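Local coordinates for centrosome-associated zinc finger protein Cp190 (Drosophila melanogaster, PDB 6ER1) that homodimerises through its N-terminal BTB domain and organises chromatin domains and boundaries after recruitment by insulator DNA-binding proteins, at residues V90-T95 / M117-K122. Numbering follows the deposited sequence.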
ATOM      1  N   VAL A  90       3.887  -0.310 -14.237  1.00 12.54           N
ATOM      2  CA  VAL A  90       3.688   0.289 -12.919  1.00 13.05           C
ATOM      3  C   VAL A  90       2.307   0.888 -12.812  1.00 13.57           C
ATOM      4  O   VAL A  90       1.612   0.762 -11.771  1.00 14.49           O
ATOM      5  CB  VAL A  90       4.793   1.315 -12.591  1.00 15.25           C
ATOM      6  CG1 VAL A  90       4.451   2.175 -11.368  1.00 16.04           C
ATOM      7  CG2 VAL A  90       6.117   0.630 -12.357  1.00 15.69           C
ATOM      8  N   ASN A  91       1.828   1.584 -13.849  1.00 13.64           N
ATOM      9  CA  ASN A  91       0.485   2.116 -13.758  1.00 13.51           C
ATOM     10  C   ASN A  91      -0.594   1.015 -13.582  1.00 13.65           C
ATOM     11  O   ASN A  91      -1.588   1.188 -12.826  1.00 15.78           O
ATOM     12  CB  ASN A  91       0.153   3.006 -14.948  1.00 15.09           C
ATOM     13  CG  ASN A  91       0.886   4.359 -14.945  1.00 17.79           C
ATOM     14  OD1 ASN A  91       1.230   4.879 -13.903  1.00 23.07           O
ATOM     15  ND2 ASN A  91       1.028   4.954 -16.104  1.00 21.01           N
ATOM     16  N   PHE A  92      -0.374  -0.113 -14.238  1.00 13.28           N
ATOM     17  CA  PHE A  92      -1.207  -1.311 -14.048  1.00 13.68           C
ATOM     18  C   PHE A  92      -1.150  -1.774 -12.589  1.00 13.02           C
ATOM     19  O   PHE A  92      -2.222  -2.060 -11.992  1.00 14.21           O
ATOM     20  CB  PHE A  92      -0.790  -2.442 -14.981  1.00 13.70           C
ATOM     21  CG  PHE A  92      -1.419  -3.753 -14.675  1.00 13.54           C
ATOM     22  CD1 PHE A  92      -2.729  -4.026 -14.932  1.00 14.09           C
ATOM     23  CD2 PHE A  92      -0.676  -4.670 -13.988  1.00 17.14           C
ATOM     24  CE1 PHE A  92      -3.292  -5.229 -14.555  1.00 15.78           C
ATOM     25  CE2 PHE A  92      -1.223  -5.886 -13.613  1.00 17.19           C
ATOM     26  CZ  PHE A  92      -2.525  -6.171 -13.918  1.00 16.90           C
ATOM     27  N   MET A  93       0.041  -1.795 -12.011  1.00 13.08           N
ATOM     28  CA  MET A  93       0.120  -2.277 -10.598  1.00 12.94           C
ATOM     29  C   MET A  93      -0.685  -1.413  -9.658  1.00 13.37           C
ATOM     30  O   MET A  93      -1.281  -1.926  -8.670  1.00 15.09           O
ATOM     31  CB  MET A  93       1.551  -2.330 -10.131  1.00 13.97           C
ATOM     32  CG  MET A  93       2.374  -3.332 -10.844  1.00 15.15           C
ATOM     33  SD  MET A  93       4.118  -3.014 -10.492  1.00 19.60           S
ATOM     34  CE  MET A  93       4.763  -4.487 -10.827  1.00 19.45           C
ATOM     35  N   TYR A  94      -0.797  -0.114  -9.912  1.00 14.26           N
ATOM     36  CA  TYR A  94      -1.574   0.818  -9.077  1.00 14.93           C
ATOM     37  C   TYR A  94      -3.073   0.815  -9.341  1.00 14.66           C
ATOM     38  O   TYR A  94      -3.865   1.211  -8.474  1.00 18.52           O
ATOM     39  CB  TYR A  94      -1.060   2.244  -9.199  1.00 14.45           C
ATOM     40  CG  TYR A  94       0.192   2.519  -8.396  1.00 14.07           C
ATOM     41  CD1 TYR A  94       1.450   2.244  -8.878  1.00 14.91           C
ATOM     42  CD2 TYR A  94       0.098   3.007  -7.089  1.00 13.79           C
ATOM     43  CE1 TYR A  94       2.589   2.457  -8.124  1.00 14.82           C
ATOM     44  CE2 TYR A  94       1.229   3.233  -6.334  1.00 13.96           C
ATOM     45  CZ  TYR A  94       2.480   2.949  -6.836  1.00 14.58           C
ATOM     46  OH  TYR A  94       3.610   3.208  -6.113  1.00 17.25           O
ATOM     47  N   THR A  95      -3.481   0.332 -10.501  1.00 14.98           N
ATOM     48  CA  THR A  95      -4.859   0.540 -10.944  1.00 16.08           C
ATOM     49  C   THR A  95      -5.656  -0.668 -11.394  1.00 16.22           C
ATOM     50  O   THR A  95      -6.892  -0.625 -11.327  1.00 19.14           O
ATOM     51  CB  THR A  95      -4.939   1.544 -12.131  1.00 16.69           C
ATOM     52  OG1 THR A  95      -4.319   0.991 -13.279  1.00 16.61           O
ATOM     53  CG2 THR A  95      -4.307   2.878 -11.808  1.00 17.95           C
ATOM     54  N   MET A 117       5.284 -12.037 -13.905  1.00 12.58           N
ATOM     55  CA  MET A 117       4.200 -11.283 -13.379  1.00 12.39           C
ATOM     56  C   MET A 117       2.908 -11.906 -13.808  1.00 12.60           C
ATOM     57  O   MET A 117       2.206 -11.490 -14.739  1.00 13.60           O
ATOM     58  CB  MET A 117       4.291  -9.804 -13.792  1.00 13.33           C
ATOM     59  CG  MET A 117       3.285  -8.912 -13.144  1.00 15.01           C
ATOM     60  SD  MET A 117       3.677  -7.186 -13.552  1.00 20.67           S
ATOM     61  CE  MET A 117       2.226  -6.370 -12.983  0.50 15.31           C
ATOM     62  N   THR A 118       2.501 -12.954 -13.061  1.00 12.94           N
ATOM     63  CA  THR A 118       1.398 -13.772 -13.420  1.00 13.89           C
ATOM     64  C   THR A 118       0.101 -13.020 -13.683  1.00 13.02           C
ATOM     65  O   THR A 118      -0.635 -13.336 -14.650  1.00 14.88           O
ATOM     66  CB  THR A 118       1.175 -14.825 -12.276  1.00 18.62           C
ATOM     67  OG1 THR A 118       2.425 -15.504 -12.073  1.00 20.56           O
ATOM     68  CG2 THR A 118       0.102 -15.825 -12.634  1.00 19.57           C
ATOM     69  N   VAL A 119      -0.213 -12.050 -12.823  1.00 12.98           N
ATOM     70  CA  VAL A 119      -1.481 -11.359 -12.975  1.00 13.76           C
ATOM     71  C   VAL A 119      -1.537 -10.591 -14.332  1.00 13.56           C
ATOM     72  O   VAL A 119      -2.581 -10.501 -14.925  1.00 15.34           O
ATOM     73  CB  VAL A 119      -1.814 -10.447 -11.788  1.00 15.76           C
ATOM     74  CG1 VAL A 119      -0.842  -9.317 -11.622  1.00 17.16           C
ATOM     75  CG2 VAL A 119      -3.268  -9.992 -11.769  1.00 19.23           C
ATOM     76  N   LEU A 120      -0.404 -10.071 -14.741  1.00 12.83           N
ATOM     77  CA  LEU A 120      -0.353  -9.322 -16.039  1.00 13.46           C
ATOM     78  C   LEU A 120      -0.338 -10.309 -17.220  1.00 12.72           C
ATOM     79  O   LEU A 120      -0.965 -10.046 -18.265  1.00 15.05           O
ATOM     80  CB  LEU A 120       0.868  -8.407 -16.032  1.00 14.45           C
ATOM     81  CG  LEU A 120       1.056  -7.602 -17.333  1.00 16.84           C
ATOM     82  CD1 LEU A 120      -0.207  -6.810 -17.616  1.00 17.96           C
ATOM     83  CD2 LEU A 120       2.275  -6.737 -17.090  1.00 19.39           C
ATOM     84  N   LEU A 121       0.390 -11.416 -17.070  1.00 13.83           N
ATOM     85  CA  LEU A 121       0.327 -12.494 -18.093  1.00 16.29           C
ATOM     86  C   LEU A 121      -1.098 -12.937 -18.368  1.00 15.67           C
ATOM     87  O   LEU A 121      -1.518 -13.061 -19.529  1.00 18.34           O
ATOM     88  CB  LEU A 121       1.160 -13.710 -17.647  1.00 18.08           C
ATOM     89  CG  LEU A 121       2.656 -13.431 -17.645  1.00 19.26           C
ATOM     90  CD1 LEU A 121       3.501 -14.434 -16.869  1.00 19.78           C
ATOM     91  CD2 LEU A 121       3.171 -13.314 -19.059  1.00 22.07           C
ATOM     92  N   LYS A 122      -1.840 -13.212 -17.304  1.00 15.66           N
ATOM     93  CA  LYS A 122      -3.211 -13.634 -17.452  1.00 17.58           C
ATOM     94  C   LYS A 122      -4.044 -12.570 -18.177  1.00 15.73           C
ATOM     95  O   LYS A 122      -4.862 -12.882 -19.047  1.00 18.99           O
ATOM     96  CB  LYS A 122      -3.782 -13.975 -16.058  1.00 19.65           C
ATOM     97  CG  LYS A 122      -3.200 -15.257 -15.526  1.00 24.94           C
ATOM     98  CD  LYS A 122      -3.890 -15.696 -14.245  1.00 34.07           C
ATOM     99  CE  LYS A 122      -3.251 -16.942 -13.655  1.00 41.55           C
ATOM    100  NZ  LYS A 122      -3.636 -17.088 -12.228  1.00 53.92           N
TER
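Phe92 and Met93, near the C-terminal end of helix 83-95, meet Met117, Val119 and Leu120 at the start of the short helix 118-124 in a wholly apolar, buried helix-helix contact of the BTB domain. It illustrates how one aromatic ring can organise a small interface by using its face and its edge for different partners. CG of Phe92 stands anti to the backbone N (chi1 169°), which carries the ring across toward helix 118-124. Over one face, CD1 of Leu120 sits 4.2 Å from the ring centroid and 10° off the normal, a CH-pi contact. The edge is met by methyl groups lying near the ring plane: CE of Met117 is 3.5 Å from Phe92 CD2, and Val119 CG1 is 4.0 Å from Phe92 CE2. Met117, the N-cap residue of the second helix, reaches this place with an extended chain running past the phenylalanine in the opposite direction. Its terminal methyl touches two neighbours: CE also lies 3.7 Å from CG of Met93. Both contacts belong to one of two modelled conformers of Met117 and are to that extent provisional. Helix 51-57 adds to the same core, Leu54 touching Met93 and Cys57 touching both Met117 and Val119. Trp17 of the second subunit meets the Phe92 ring with its plane inclined, packs against Val119 and donates a hydrogen bond from NE1 to Met93 O. The contact thus joins the last helix, 118-124, to helix 83-95 within the helical portion of the alpha/beta BTB/POZ fold, with Phe92, Met93 and Val119 also taking part in its homodimer interface.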